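Local coordinates for protein toll (Drosophila melanogaster, PDB 4LXR) that serves as the cell-surface receptor for activated Spätzle, setting dorsal-ventral polarity in the fly embryo and switching on antifungal immunity through the Toll pathway, at residues T376-D381 with R400-R405; V393-R398 with H417-D422. All coordinates share one frame; numbering follows the deposited sequence.

Interaction 1 of 2, residues T376-D381 with R400-R405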
loop_
_atom_site.group_PDB
_atom_site.type_symbol
_atom_site.label_atom_id
_atom_site.label_comp_id
_atom_site.label_asym_id
_atom_site.label_seq_id
_atom_site.Cartn_x
_atom_site.Cartn_y
_atom_site.Cartn_z
ATOM N N THR A 376 8.563 -2.413 24.775
ATOM C CA THR A 376 9.587 -3.448 24.686
ATOM C C THR A 376 9.070 -4.849 24.957
ATOM O O THR A 376 9.782 -5.803 24.748
ATOM C CB THR A 376 10.723 -3.217 25.674
ATOM O OG1 THR A 376 10.172 -2.994 26.975
ATOM C CG2 THR A 376 11.582 -2.042 25.262
ATOM N N GLY A 377 7.836 -4.979 25.420
ATOM C CA GLY A 377 7.338 -6.287 25.782
ATOM C C GLY A 377 5.835 -6.377 25.704
ATOM O O GLY A 377 5.139 -5.366 25.600
ATOM N N ILE A 378 5.332 -7.602 25.707
ATOM C CA ILE A 378 3.905 -7.831 25.862
ATOM C C ILE A 378 3.808 -8.787 27.023
ATOM O O ILE A 378 4.423 -9.870 26.999
ATOM C CB ILE A 378 3.259 -8.462 24.619
ATOM C CG1 ILE A 378 3.624 -7.673 23.367
ATOM C CG2 ILE A 378 1.740 -8.531 24.788
ATOM C CD1 ILE A 378 2.860 -8.112 22.130
ATOM N N SER A 379 3.088 -8.381 28.060
ATOM C CA SER A 379 3.065 -9.173 29.279
ATOM C C SER A 379 1.909 -10.154 29.212
ATOM O O SER A 379 1.073 -10.079 28.308
ATOM C CB SER A 379 2.947 -8.280 30.524
ATOM O OG SER A 379 1.653 -7.701 30.629
ATOM N N GLY A 380 1.873 -11.074 30.172
ATOM C CA GLY A 380 0.803 -12.046 30.241
ATOM C C GLY A 380 -0.549 -11.485 30.644
ATOM O O GLY A 380 -1.561 -12.147 30.447
ATOM N N ASP A 381 -0.577 -10.266 31.187
ATOM C CA ASP A 381 -1.824 -9.684 31.705
ATOM C C ASP A 381 -2.433 -8.564 30.872
ATOM O O ASP A 381 -3.638 -8.320 30.956
ATOM C CB ASP A 381 -1.622 -9.152 33.129
ATOM C CG ASP A 381 -1.594 -10.253 34.170
ATOM O OD1 ASP A 381 -1.958 -11.401 33.846
ATOM O OD2 ASP A 381 -1.219 -9.958 35.323
ATOM N N ARG A 400 10.627 -6.944 22.133
ATOM C CA ARG A 400 11.663 -7.960 22.178
ATOM C C ARG A 400 11.119 -9.254 22.797
ATOM O O ARG A 400 11.487 -10.353 22.380
ATOM C CB ARG A 400 12.900 -7.429 22.919
ATOM C CG ARG A 400 13.666 -8.461 23.726
ATOM C CD ARG A 400 15.138 -8.511 23.338
ATOM N NE ARG A 400 15.842 -9.610 24.001
ATOM C CZ ARG A 400 15.804 -10.876 23.588
ATOM N NH1 ARG A 400 15.093 -11.205 22.512
ATOM N NH2 ARG A 400 16.470 -11.815 24.250
ATOM N N THR A 401 10.234 -9.138 23.781
ATOM C CA THR A 401 9.642 -10.335 24.360
ATOM C C THR A 401 8.126 -10.342 24.308
ATOM O O THR A 401 7.472 -9.303 24.412
ATOM C CB THR A 401 10.058 -10.558 25.828
ATOM O OG1 THR A 401 9.355 -9.627 26.663
ATOM C CG2 THR A 401 11.552 -10.398 25.993
ATOM N N ILE A 402 7.584 -11.541 24.156
ATOM C CA ILE A 402 6.154 -11.770 24.175
ATOM C C ILE A 402 5.894 -12.873 25.188
ATOM O O ILE A 402 6.330 -14.004 24.998
ATOM C CB ILE A 402 5.638 -12.214 22.799
ATOM C CG1 ILE A 402 6.046 -11.198 21.730
ATOM C CG2 ILE A 402 4.101 -12.394 22.826
ATOM C CD1 ILE A 402 5.307 -11.370 20.416
ATOM N N ASP A 403 5.212 -12.538 26.282
ATOM C CA ASP A 403 4.945 -13.517 27.323
ATOM C C ASP A 403 4.204 -14.718 26.734
ATOM O O ASP A 403 3.385 -14.570 25.814
ATOM C CB ASP A 403 4.122 -12.903 28.443
ATOM C CG ASP A 403 3.929 -13.861 29.596
ATOM O OD1 ASP A 403 2.981 -14.678 29.543
ATOM O OD2 ASP A 403 4.738 -13.812 30.545
ATOM N N SER A 404 4.484 -15.901 27.265
ATOM C CA SER A 404 3.929 -17.123 26.690
ATOM C C SER A 404 2.410 -17.151 26.824
ATOM O O SER A 404 1.736 -17.818 26.055
ATOM C CB SER A 404 4.573 -18.377 27.306
ATOM O OG SER A 404 4.309 -18.449 28.695
ATOM N N ARG A 405 1.873 -16.396 27.780
ATOM C CA ARG A 405 0.425 -16.330 27.965
ATOM C C ARG A 405 -0.209 -15.036 27.459
ATOM O O ARG A 405 -1.391 -14.776 27.727
ATOM C CB ARG A 405 0.052 -16.588 29.433
ATOM C CG ARG A 405 0.511 -17.957 29.930
ATOM C CD ARG A 405 -0.072 -18.332 31.284
ATOM N NE ARG A 405 -1.525 -18.499 31.258
ATOM C CZ ARG A 405 -2.162 -19.541 30.724
ATOM N NH1 ARG A 405 -1.481 -20.519 30.142
ATOM N NH2 ARG A 405 -3.489 -19.599 30.760
HETATM O O HOH W 1 10.917 -7.132 26.842
HETATM O O HOH W 2 6.827 -10.252 27.765
#
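Thr376 opens the contact through its carbonyl oxygen, which accepts the backbone N of Arg400 at 3.0 Å; the donor stands above the carbonyl plane, 48° out of it. The same oxygen takes a hydrogen bond from a water that also binds Thr401 OG1. At Gly377, paired in parallel with Thr401, the contact is almost bare backbone: its CA makes a CA-H...O contact of 3.3 Å to Thr401 O, and Thr401 OG1 lies 4.0 Å from that CA. With chi1 at 75°, OG1 sits between the backbone N and carbonyl carbon of its own residue, where it can reach two waters at once. The second of these donates to Ile378 O, so one hydroxyl is linked through water to two carbonyls of the opposite segment.

Ile378 is bonded through both its N and its O. The N is bound to Thr401 O at 3.0 Å, and the O receives Asp403 N nearly along the C=O axis at 2.9 Å. On the face turned to the protein interior, its CB meets Ile402 CG2 at 4.4 Å, a loose apolar contact between neighbouring side chains. Beyond it, Ser379 turns its hydroxyl to Asp356, one repeat back. Gly380 then meets the side chain of Asp403, whose CB lies 3.4 Å from Gly380 N; with CG anti to the backbone N (chi1 -175°) the carboxylate also runs along Gly380, while OD1 accepts Arg405 N at 2.7 Å and closes an Asx turn.

Strands 377-378 and 401-402 form a two-stranded parallel sheet on the convex side of the leucine-rich-repeat solenoid in the Toll ectodomain, joining LRR 10 to LRR 11. Beneath it Ile378 packs on Phe383, and Ile402 on Phe407 and Phe442.

Interaction 2 of 2, residues V393-R398 with H417-D422. With NAG (2-acetamido-2-deoxy-beta-D-glucopyranose), chain E.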
loop_
_atom_site.group_PDB
_atom_site.type_symbol
_atom_site.label_atom_id
_atom_site.label_comp_id
_atom_site.label_asym_id
_atom_site.label_seq_id
_atom_site.Cartn_x
_atom_site.Cartn_y
_atom_site.Cartn_z
ATOM N N VAL A 393 -2.462 -3.395 16.504
ATOM C CA VAL A 393 -1.366 -2.831 15.711
ATOM C C VAL A 393 -0.276 -2.332 16.648
ATOM O O VAL A 393 -0.515 -1.438 17.464
ATOM C CB VAL A 393 -1.839 -1.686 14.777
ATOM C CG1 VAL A 393 -0.701 -1.206 13.872
ATOM C CG2 VAL A 393 -3.010 -2.136 13.936
ATOM N N MET A 394 0.909 -2.945 16.556
ATOM C CA MET A 394 2.029 -2.585 17.413
ATOM C C MET A 394 3.290 -2.423 16.591
ATOM O O MET A 394 4.411 -2.666 17.076
ATOM C CB MET A 394 2.239 -3.620 18.519
ATOM C CG MET A 394 1.008 -3.812 19.400
ATOM S SD MET A 394 1.363 -4.796 20.852
ATOM C CE MET A 394 2.547 -3.790 21.725
ATOM N N SER A 395 3.090 -2.004 15.344
ATOM C CA SER A 395 4.187 -1.757 14.410
ATOM C C SER A 395 5.138 -0.694 14.911
ATOM O O SER A 395 4.717 0.264 15.563
ATOM C CB SER A 395 3.617 -1.297 13.070
ATOM O OG SER A 395 2.530 -2.120 12.718
ATOM N N ARG A 396 6.415 -0.857 14.575
ATOM C CA ARG A 396 7.440 0.134 14.867
ATOM C C ARG A 396 7.451 0.497 16.354
ATOM O O ARG A 396 7.300 1.665 16.730
ATOM C CB ARG A 396 7.275 1.375 13.973
ATOM C CG ARG A 396 7.552 1.103 12.476
ATOM C CD ARG A 396 7.203 2.291 11.571
ATOM N NE ARG A 396 5.814 2.692 11.767
ATOM C CZ ARG A 396 4.779 2.163 11.123
ATOM N NH1 ARG A 396 4.956 1.236 10.195
ATOM N NH2 ARG A 396 3.562 2.568 11.409
ATOM N N ASN A 397 7.594 -0.532 17.186
ATOM C CA ASN A 397 7.950 -0.370 18.590
ATOM C C ASN A 397 9.359 -0.947 18.782
ATOM O O ASN A 397 10.114 -1.017 17.827
ATOM C CB ASN A 397 6.909 -1.033 19.497
ATOM C CG ASN A 397 5.708 -0.131 19.769
ATOM O OD1 ASN A 397 5.653 0.532 20.805
ATOM N ND2 ASN A 397 4.745 -0.098 18.843
ATOM N N ARG A 398 9.720 -1.335 20.002
ATOM C CA ARG A 398 11.001 -1.995 20.266
ATOM C C ARG A 398 10.726 -3.345 20.920
ATOM O O ARG A 398 11.432 -3.752 21.845
ATOM C CB ARG A 398 11.876 -1.166 21.210
ATOM C CG ARG A 398 12.058 0.313 20.830
ATOM C CD ARG A 398 12.532 0.515 19.402
ATOM N NE ARG A 398 13.792 -0.171 19.144
ATOM C CZ ARG A 398 14.041 -0.926 18.078
ATOM N NH1 ARG A 398 13.110 -1.113 17.146
ATOM N NH2 ARG A 398 15.228 -1.506 17.947
ATOM N N HIS A 417 -0.579 -7.132 13.867
ATOM C CA HIS A 417 0.563 -6.477 13.226
ATOM C C HIS A 417 1.674 -6.177 14.218
ATOM O O HIS A 417 1.535 -5.303 15.086
ATOM C CB HIS A 417 0.126 -5.181 12.553
ATOM C CG HIS A 417 -0.965 -5.371 11.547
ATOM N ND1 HIS A 417 -0.713 -5.554 10.204
ATOM C CD2 HIS A 417 -2.310 -5.425 11.691
ATOM C CE1 HIS A 417 -1.858 -5.700 9.562
ATOM N NE2 HIS A 417 -2.841 -5.630 10.441
ATOM N N LEU A 418 2.779 -6.898 14.067
ATOM C CA LEU A 418 3.938 -6.730 14.916
ATOM C C LEU A 418 5.154 -6.378 14.081
ATOM O O LEU A 418 6.287 -6.607 14.506
ATOM C CB LEU A 418 4.204 -8.001 15.738
ATOM C CG LEU A 418 3.106 -8.356 16.748
ATOM C CD1 LEU A 418 3.429 -9.649 17.465
ATOM C CD2 LEU A 418 2.867 -7.213 17.756
ATOM N N ASP A 419 4.925 -5.802 12.903
ATOM C CA ASP A 419 6.027 -5.495 11.989
ATOM C C ASP A 419 6.985 -4.406 12.516
ATOM O O ASP A 419 6.551 -3.478 13.178
ATOM C CB ASP A 419 5.483 -5.099 10.611
ATOM C CG ASP A 419 4.297 -4.136 10.704
ATOM O OD1 ASP A 419 3.407 -4.367 11.539
ATOM O OD2 ASP A 419 4.251 -3.142 9.950
ATOM N N HIS A 420 8.276 -4.529 12.190
ATOM C CA HIS A 420 9.301 -3.535 12.535
ATOM C C HIS A 420 9.537 -3.478 14.049
ATOM O O HIS A 420 9.403 -2.440 14.684
ATOM C CB HIS A 420 8.952 -2.137 11.979
ATOM C CG HIS A 420 8.492 -2.148 10.552
ATOM N ND1 HIS A 420 9.305 -2.534 9.507
ATOM C CD2 HIS A 420 7.300 -1.821 9.998
ATOM C CE1 HIS A 420 8.637 -2.447 8.373
ATOM N NE2 HIS A 420 7.419 -2.009 8.642
ATOM N N ASN A 421 9.866 -4.621 14.617
ATOM C CA ASN A 421 10.178 -4.712 16.028
ATOM C C ASN A 421 11.475 -5.501 16.188
ATOM O O ASN A 421 12.207 -5.677 15.210
ATOM C CB ASN A 421 9.002 -5.339 16.787
ATOM C CG ASN A 421 7.937 -4.315 17.139
ATOM O OD1 ASN A 421 8.175 -3.452 17.982
ATOM N ND2 ASN A 421 6.768 -4.390 16.490
ATOM N N ASP A 422 11.771 -5.967 17.398
ATOM C CA ASP A 422 12.997 -6.735 17.636
ATOM C C ASP A 422 12.657 -8.135 18.107
ATOM O O ASP A 422 13.308 -8.676 18.999
ATOM C CB ASP A 422 13.875 -6.055 18.684
ATOM C CG ASP A 422 14.631 -4.870 18.131
ATOM O OD1 ASP A 422 15.367 -5.045 17.139
ATOM O OD2 ASP A 422 14.486 -3.762 18.688
HETATM C C1 NAG E . 13.098 -2.515 9.967
HETATM C C2 NAG E . 13.070 -1.448 8.856
HETATM C C3 NAG E . 13.993 -0.282 9.209
HETATM C C4 NAG E . 13.686 0.254 10.603
HETATM C C5 NAG E . 13.758 -0.893 11.605
HETATM C C6 NAG E . 13.450 -0.477 13.024
HETATM C C7 NAG E . 12.562 -2.325 6.612
HETATM C C8 NAG E . 13.136 -2.896 5.350
HETATM N N2 NAG E . 13.445 -2.016 7.569
HETATM O O3 NAG E . 13.836 0.730 8.222
HETATM O O4 NAG E . 14.650 1.232 10.977
HETATM O O5 NAG E . 12.802 -1.898 11.241
HETATM O O6 NAG E . 12.125 0.023 13.142
HETATM O O7 NAG E . 11.355 -2.153 6.758
HETATM O O HOH W 3 2.965 -0.923 9.167
HETATM O O HOH W 4 10.774 -0.022 15.312
#
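Val393 and His417 form a parallel bridge, and the two backbones run on within 5° of one another, tied by Met394 N to His417 O (2.8 Å) and by Arg396 N to Asp419 O (3.0 Å). Beside the bridge, Val393 CG2 lies alongside His417 CD2, both side chains pointing the same way. Farther in, Met394 CB packs on Leu418 CD2 at 3.7 Å. Ser395 OG donates to Asp419 OD1 at 2.7 Å from above the carboxylate plane; OD2 takes a water shared with Arg396 NH1, so this buried carboxylate is satisfied at both oxygens. Arg396 CG lies 3.6 Å from His420 CB. The guanidinium of Arg396 continues to Asp372.

Asn421 reaches back between the turns. Its ND2 gives one nearly straight bond (171°) to Met394 O and another to Leu418 O in its own turn, both acceptors close to the amide plane, which fixes the group's rotation. An alanine here would probably leave Met394 O with little more than a weak bond from Asn397 and Leu418 O dependent on Asn456. Arg398, its chain bent twice, forms a salt bridge through NH2 with Asp422 OD2, which lies over a guanidinium face; the very close approach is doubtful in detail.

With Asn397, whose amide bonds Leu370 O and Leu375 N one repeat earlier, Asn421 belongs to the asparagine ladder characteristic of leucine-rich repeats: inward amides satisfy backbone groups, whereas Arg396, the Arg398-Asp422 pair, water and an N-acetylglucosamine near His420 lie farther out.

The contacts join successive repeats, LRR 10 to 11 and LRR 11 to 12, through parallel backbones in similar register, and their segments alternate along the chain. Residues 393-398 and 400-405 belong to LRR 11, which therefore takes part in both. Interaction 1 is a surface contact on the convex side, with mostly backbone bonds and bridging waters; interaction 2, nearer the centre of the chain, is partly buried and relies far more on side chains, from an inward amide to a salt bridge toward the end of its segments. Their centres are 13 Å apart, yet the two meet in the apolar interior of the solenoid, where Ile378 CD1 lies 3.9 Å from Met394 SD and Ile402 CD1 lies 3.9 Å from Leu418 CD1.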